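Local coordinates for cell death abnormality protein 2 (PDB 3QWX), which acts as a Crk-family SH2/SH3 signalling adaptor that, bound to CED-5 and CED-12, is required for cell-corpse engulfment and cell migration in the nematode, at residues A[11-24]-A[38-52]. Sequence-based numbering, arbitrary orientation.
Sequences WRSFYFPGMSREEA and FLMRDSSRPGEYSLT. With SO4 (sulfate ion), chain B.
R21 and R41 meet around a sulfate ion, a clear case of an anion site assembled from a helix start and a strand. R41 is sandwiched flat: CA of R21 lies over the centre of one guanidinium face and CB of S50 over the other. In the plane of that group, R41 NE donates to T52 OG1 at 2.9 Å, which fixes its rotation and leaves R41 NH1 and NH2 to make nearly straight bonds to sulfate O1 and O3. With CG anti to the backbone N (chi1 -176°) and an extended chain, R21 passes beside R41 and brings NH1 to within 2.8 Å of sulfate O3. The hydroxyls of S43 and S44 and the S44 amide add further donors. The doubly negative anion probably offsets the charges of the two arginines.

On the other side of strand 38-42, the ring of Y15 is carried on a CG anti to its own N (chi1 166°), and its face receives the edge of Y49 in an offset T-shaped pair. Y15 OH lies only 2.4 Å from D42 OD1, too short for the bond's exact geometry to be trusted. W11 in turn directs its edge at a face of Y49, the planes 66° apart, and its six-membered ring takes the sulfur of M40 obliquely. Parallel pairing of Y15 with M40 ties the segments together, M40 N donating to F14 O (2.9 Å) and F16 N to M40 O.

This is the opening beta-alpha-beta unit of an SH2 domain; R21, R41 and the two serines form a basic pocket consistent with the phosphotyrosine site, sulfate probably standing in for phosphate.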
loop_
_atom_site.group_PDB
_atom_site.type_symbol
_atom_site.label_atom_id
_atom_site.label_comp_id
_atom_site.label_asym_id
_atom_site.label_seq_id
_atom_site.Cartn_x
_atom_site.Cartn_y
_atom_site.Cartn_z
ATOM N N TRP A 11 5.546 -5.364 -1.745
ATOM C CA TRP A 11 5.127 -3.972 -1.592
ATOM C C TRP A 11 3.729 -3.663 -2.137
ATOM O O TRP A 11 3.103 -2.678 -1.734
ATOM C CB TRP A 11 6.156 -3.028 -2.214
ATOM C CG TRP A 11 6.286 -3.135 -3.704
ATOM C CD1 TRP A 11 7.216 -3.858 -4.394
ATOM C CD2 TRP A 11 5.472 -2.484 -4.689
ATOM N NE1 TRP A 11 7.035 -3.696 -5.745
ATOM C CE2 TRP A 11 5.964 -2.865 -5.953
ATOM C CE3 TRP A 11 4.369 -1.622 -4.626
ATOM C CZ2 TRP A 11 5.387 -2.412 -7.149
ATOM C CZ3 TRP A 11 3.801 -1.173 -5.815
ATOM C CH2 TRP A 11 4.311 -1.568 -7.055
ATOM N N ARG A 12 3.245 -4.495 -3.053
ATOM C CA ARG A 12 1.913 -4.293 -3.622
ATOM C C ARG A 12 0.825 -4.484 -2.560
ATOM O O ARG A 12 -0.299 -4.004 -2.712
ATOM C CB ARG A 12 1.698 -5.189 -4.849
ATOM C CG ARG A 12 2.506 -4.727 -6.078
ATOM C CD ARG A 12 2.425 -5.734 -7.214
ATOM N NE ARG A 12 3.109 -5.294 -8.434
ATOM C CZ ARG A 12 4.414 -5.425 -8.663
ATOM N NH1 ARG A 12 5.213 -5.958 -7.740
ATOM N NH2 ARG A 12 4.932 -5.002 -9.811
ATOM N N SER A 13 1.183 -5.151 -1.466
ATOM C CA SER A 13 0.288 -5.295 -0.320
ATOM C C SER A 13 0.315 -4.080 0.620
ATOM O O SER A 13 -0.520 -3.972 1.518
ATOM C CB SER A 13 0.601 -6.573 0.456
ATOM O OG SER A 13 0.515 -7.712 -0.387
ATOM N N PHE A 14 1.275 -3.173 0.446
ATOM C CA PHE A 14 1.159 -1.879 1.135
ATOM C C PHE A 14 1.012 -0.691 0.179
ATOM O O PHE A 14 1.384 0.447 0.496
ATOM C CB PHE A 14 2.209 -1.662 2.226
ATOM C CG PHE A 14 3.609 -2.051 1.847
ATOM C CD1 PHE A 14 4.390 -1.217 1.065
ATOM C CD2 PHE A 14 4.168 -3.225 2.339
ATOM C CE1 PHE A 14 5.710 -1.564 0.748
ATOM C CE2 PHE A 14 5.482 -3.580 2.032
ATOM C CZ PHE A 14 6.247 -2.750 1.230
ATOM N N TYR A 15 0.426 -0.990 -0.981
ATOM C CA TYR A 15 0.179 -0.027 -2.048
ATOM C C TYR A 15 -1.320 0.313 -2.074
ATOM O O TYR A 15 -2.163 -0.584 -2.025
ATOM C CB TYR A 15 0.652 -0.629 -3.378
ATOM C CG TYR A 15 0.186 0.084 -4.625
ATOM C CD1 TYR A 15 0.456 1.423 -4.830
ATOM C CD2 TYR A 15 -0.508 -0.601 -5.610
ATOM C CE1 TYR A 15 0.025 2.069 -5.975
ATOM C CE2 TYR A 15 -0.935 0.029 -6.759
ATOM C CZ TYR A 15 -0.667 1.365 -6.940
ATOM O OH TYR A 15 -1.100 1.992 -8.088
ATOM N N PHE A 16 -1.644 1.605 -2.111
ATOM C CA PHE A 16 -3.024 2.058 -1.989
ATOM C C PHE A 16 -3.441 2.870 -3.221
ATOM O O PHE A 16 -3.417 4.099 -3.212
ATOM C CB PHE A 16 -3.219 2.866 -0.701
ATOM C CG PHE A 16 -3.003 2.063 0.561
ATOM C CD1 PHE A 16 -1.719 1.849 1.063
ATOM C CD2 PHE A 16 -4.078 1.518 1.239
ATOM C CE1 PHE A 16 -1.519 1.094 2.219
ATOM C CE2 PHE A 16 -3.889 0.780 2.397
ATOM C CZ PHE A 16 -2.602 0.563 2.890
ATOM N N PRO A 17 -3.834 2.164 -4.291
ATOM C CA PRO A 17 -4.187 2.741 -5.595
ATOM C C PRO A 17 -5.277 3.824 -5.522
ATOM O O PRO A 17 -5.233 4.778 -6.299
ATOM C CB PRO A 17 -4.688 1.532 -6.395
ATOM C CG PRO A 17 -4.188 0.328 -5.673
ATOM C CD PRO A 17 -4.070 0.710 -4.233
ATOM N N GLY A 18 -6.228 3.701 -4.605
ATOM C CA GLY A 18 -7.287 4.700 -4.519
ATOM C C GLY A 18 -6.962 5.984 -3.766
ATOM O O GLY A 18 -7.678 6.985 -3.881
ATOM N N MET A 19 -5.867 5.971 -3.013
ATOM C CA MET A 19 -5.585 7.026 -2.036
ATOM C C MET A 19 -4.899 8.269 -2.609
ATOM O O MET A 19 -3.956 8.168 -3.404
ATOM C CB MET A 19 -4.732 6.437 -0.914
ATOM C CG MET A 19 -4.665 7.261 0.348
ATOM S SD MET A 19 -3.563 6.451 1.515
ATOM C CE MET A 19 -4.600 5.109 2.100
ATOM N N SER A 20 -5.360 9.448 -2.184
ATOM C CA SER A 20 -4.735 10.691 -2.614
ATOM C C SER A 20 -3.592 11.057 -1.682
ATOM O O SER A 20 -3.461 10.489 -0.594
ATOM C CB SER A 20 -5.756 11.837 -2.644
ATOM O OG SER A 20 -6.216 12.152 -1.339
ATOM N N ARG A 21 -2.780 12.019 -2.111
ATOM C CA ARG A 21 -1.755 12.597 -1.263
ATOM C C ARG A 21 -2.368 13.105 0.041
ATOM O O ARG A 21 -1.833 12.883 1.128
ATOM C CB ARG A 21 -1.055 13.737 -1.994
ATOM C CG ARG A 21 0.097 14.341 -1.215
ATOM C CD ARG A 21 0.719 15.532 -1.924
ATOM N NE ARG A 21 1.733 16.181 -1.094
ATOM C CZ ARG A 21 3.038 16.153 -1.359
ATOM N NH1 ARG A 21 3.477 15.521 -2.438
ATOM N NH2 ARG A 21 3.900 16.763 -0.554
ATOM N N GLU A 22 -3.501 13.784 -0.077
ATOM C CA GLU A 22 -4.152 14.397 1.074
ATOM C C GLU A 22 -4.672 13.362 2.072
ATOM O O GLU A 22 -4.568 13.554 3.295
ATOM C CB GLU A 22 -5.275 15.334 0.620
ATOM C CG GLU A 22 -4.775 16.608 -0.069
ATOM C CD GLU A 22 -4.158 16.360 -1.451
ATOM O OE1 GLU A 22 -4.689 15.512 -2.212
ATOM O OE2 GLU A 22 -3.150 17.032 -1.780
ATOM N N GLU A 23 -5.232 12.271 1.562
ATOM C CA GLU A 23 -5.705 11.232 2.461
ATOM C C GLU A 23 -4.546 10.537 3.169
ATOM O O GLU A 23 -4.594 10.316 4.381
ATOM C CB GLU A 23 -6.593 10.205 1.760
ATOM C CG GLU A 23 -7.257 9.293 2.786
ATOM C CD GLU A 23 -8.129 8.213 2.193
ATOM O OE1 GLU A 23 -8.211 8.101 0.947
ATOM O OE2 GLU A 23 -8.729 7.465 2.997
ATOM N N ALA A 24 -3.512 10.189 2.409
ATOM C CA ALA A 24 -2.294 9.602 2.987
ATOM C C ALA A 24 -1.685 10.462 4.089
ATOM O O ALA A 24 -1.262 9.956 5.130
ATOM C CB ALA A 24 -1.257 9.336 1.891
ATOM N N PHE A 38 4.743 3.697 6.915
ATOM C CA PHE A 38 4.745 4.179 5.536
ATOM C C PHE A 38 3.720 3.455 4.664
ATOM O O PHE A 38 3.229 2.370 5.007
ATOM C CB PHE A 38 6.143 3.996 4.919
ATOM C CG PHE A 38 6.500 2.561 4.670
ATOM C CD1 PHE A 38 7.013 1.772 5.688
ATOM C CD2 PHE A 38 6.287 1.991 3.431
ATOM C CE1 PHE A 38 7.327 0.442 5.472
ATOM C CE2 PHE A 38 6.595 0.649 3.203
ATOM C CZ PHE A 38 7.111 -0.124 4.232
ATOM N N LEU A 39 3.405 4.057 3.525
ATOM C CA LEU A 39 2.635 3.366 2.511
ATOM C C LEU A 39 3.064 3.836 1.139
ATOM O O LEU A 39 3.725 4.872 0.997
ATOM C CB LEU A 39 1.136 3.587 2.713
ATOM C CG LEU A 39 0.602 5.024 2.753
ATOM C CD1 LEU A 39 0.463 5.615 1.349
ATOM C CD2 LEU A 39 -0.750 5.022 3.461
ATOM N N MET A 40 2.683 3.067 0.128
ATOM C CA MET A 40 2.847 3.495 -1.245
ATOM C C MET A 40 1.488 3.749 -1.869
ATOM O O MET A 40 0.480 3.216 -1.420
ATOM C CB MET A 40 3.624 2.458 -2.053
ATOM C CG MET A 40 5.138 2.574 -1.847
ATOM S SD MET A 40 5.972 1.326 -2.811
ATOM C CE MET A 40 5.638 1.876 -4.483
ATOM N N ARG A 41 1.479 4.589 -2.892
ATOM C CA ARG A 41 0.247 5.007 -3.548
ATOM C C ARG A 41 0.616 5.563 -4.909
ATOM O O ARG A 41 1.797 5.655 -5.246
ATOM C CB ARG A 41 -0.460 6.092 -2.735
ATOM C CG ARG A 41 0.383 7.328 -2.529
ATOM C CD ARG A 41 -0.300 8.386 -1.679
ATOM N NE ARG A 41 0.637 9.481 -1.419
ATOM C CZ ARG A 41 0.925 10.439 -2.295
ATOM N NH1 ARG A 41 0.339 10.442 -3.478
ATOM N NH2 ARG A 41 1.803 11.389 -1.996
ATOM N N ASP A 42 -0.386 5.962 -5.682
ATOM C CA ASP A 42 -0.113 6.630 -6.950
ATOM C C ASP A 42 0.299 8.090 -6.767
ATOM O O ASP A 42 -0.231 8.801 -5.914
ATOM C CB ASP A 42 -1.323 6.506 -7.879
ATOM C CG ASP A 42 -1.640 5.065 -8.199
ATOM O OD1 ASP A 42 -0.704 4.341 -8.580
ATOM O OD2 ASP A 42 -2.802 4.646 -8.040
ATOM N N SER A 43 1.260 8.531 -7.570
ATOM C CA SER A 43 1.600 9.944 -7.632
ATOM C C SER A 43 0.586 10.726 -8.480
ATOM O O SER A 43 -0.156 10.145 -9.265
ATOM C CB SER A 43 3.004 10.113 -8.223
ATOM O OG SER A 43 3.318 11.470 -8.429
ATOM N N SER A 44 0.574 12.045 -8.329
ATOM C CA SER A 44 -0.202 12.903 -9.221
ATOM C C SER A 44 0.416 12.871 -10.624
ATOM O O SER A 44 -0.219 13.246 -11.613
ATOM C CB SER A 44 -0.270 14.340 -8.687
ATOM O OG SER A 44 1.009 14.957 -8.637
ATOM N N ARG A 45 1.662 12.412 -10.697
ATOM C CA ARG A 45 2.355 12.261 -11.970
ATOM C C ARG A 45 2.054 10.902 -12.603
ATOM O O ARG A 45 2.135 9.864 -11.935
ATOM C CB ARG A 45 3.864 12.440 -11.779
ATOM C CG ARG A 45 4.313 13.870 -11.877
ATOM C CD ARG A 45 4.729 14.446 -10.539
ATOM N NE ARG A 45 6.165 14.730 -10.487
ATOM C CZ ARG A 45 6.775 15.684 -11.190
ATOM N NH1 ARG A 45 6.081 16.455 -12.023
ATOM N NH2 ARG A 45 8.088 15.867 -11.064
ATOM N N PRO A 46 1.695 10.905 -13.898
ATOM C CA PRO A 46 1.422 9.661 -14.620
ATOM C C PRO A 46 2.567 8.660 -14.478
ATOM O O PRO A 46 3.734 9.032 -14.635
ATOM C CB PRO A 46 1.312 10.123 -16.076
ATOM C CG PRO A 46 0.850 11.528 -15.985
ATOM C CD PRO A 46 1.488 12.094 -14.744
ATOM N N GLY A 47 2.226 7.412 -14.175
ATOM C CA GLY A 47 3.195 6.332 -14.128
ATOM C C GLY A 47 4.244 6.420 -13.040
ATOM O O GLY A 47 5.245 5.699 -13.087
ATOM N N GLU A 48 4.050 7.309 -12.069
ATOM C CA GLU A 48 4.949 7.354 -10.921
ATOM C C GLU A 48 4.246 6.839 -9.661
ATOM O O GLU A 48 3.015 6.775 -9.597
ATOM C CB GLU A 48 5.495 8.767 -10.688
ATOM C CG GLU A 48 6.066 9.475 -11.929
ATOM C CD GLU A 48 7.311 8.808 -12.510
ATOM O OE1 GLU A 48 7.432 7.559 -12.451
ATOM O OE2 GLU A 48 8.164 9.543 -13.044
ATOM N N TYR A 49 5.041 6.444 -8.673
ATOM C CA TYR A 49 4.515 6.094 -7.366
ATOM C C TYR A 49 4.965 7.137 -6.372
ATOM O O TYR A 49 5.927 7.858 -6.602
ATOM C CB TYR A 49 4.991 4.711 -6.912
ATOM C CG TYR A 49 4.420 3.561 -7.704
ATOM C CD1 TYR A 49 3.050 3.311 -7.721
ATOM C CD2 TYR A 49 5.249 2.701 -8.413
ATOM C CE1 TYR A 49 2.527 2.254 -8.435
ATOM C CE2 TYR A 49 4.733 1.642 -9.131
ATOM C CZ TYR A 49 3.371 1.422 -9.144
ATOM O OH TYR A 49 2.861 0.359 -9.855
ATOM N N SER A 50 4.258 7.206 -5.258
ATOM C CA SER A 50 4.639 8.060 -4.158
ATOM C C SER A 50 4.772 7.199 -2.926
ATOM O O SER A 50 3.943 6.331 -2.680
ATOM C CB SER A 50 3.581 9.135 -3.906
ATOM O OG SER A 50 3.739 10.219 -4.794
ATOM N N LEU A 51 5.831 7.449 -2.168
ATOM C CA LEU A 51 6.047 6.842 -0.876
ATOM C C LEU A 51 5.728 7.911 0.161
ATOM O O LEU A 51 6.340 8.978 0.151
ATOM C CB LEU A 51 7.516 6.410 -0.756
ATOM C CG LEU A 51 8.018 5.822 0.559
ATOM C CD1 LEU A 51 7.368 4.471 0.866
ATOM C CD2 LEU A 51 9.528 5.686 0.507
ATOM N N THR A 52 4.784 7.622 1.050
ATOM C CA THR A 52 4.401 8.538 2.136
ATOM C C THR A 52 4.771 7.934 3.500
ATOM O O THR A 52 4.424 6.786 3.787
ATOM C CB THR A 52 2.867 8.882 2.093
ATOM O OG1 THR A 52 2.527 9.402 0.803
ATOM C CG2 THR A 52 2.504 9.924 3.152
HETATM S S SO4 B . 1.840 13.540 -5.380
HETATM O O1 SO4 B . 0.765 12.553 -5.453
HETATM O O2 SO4 B . 1.275 14.869 -5.593
HETATM O O3 SO4 B . 2.500 13.518 -4.076
HETATM O O4 SO4 B . 2.832 13.230 -6.398
HETATM O O HOH W 1 -3.177 6.246 -4.934
#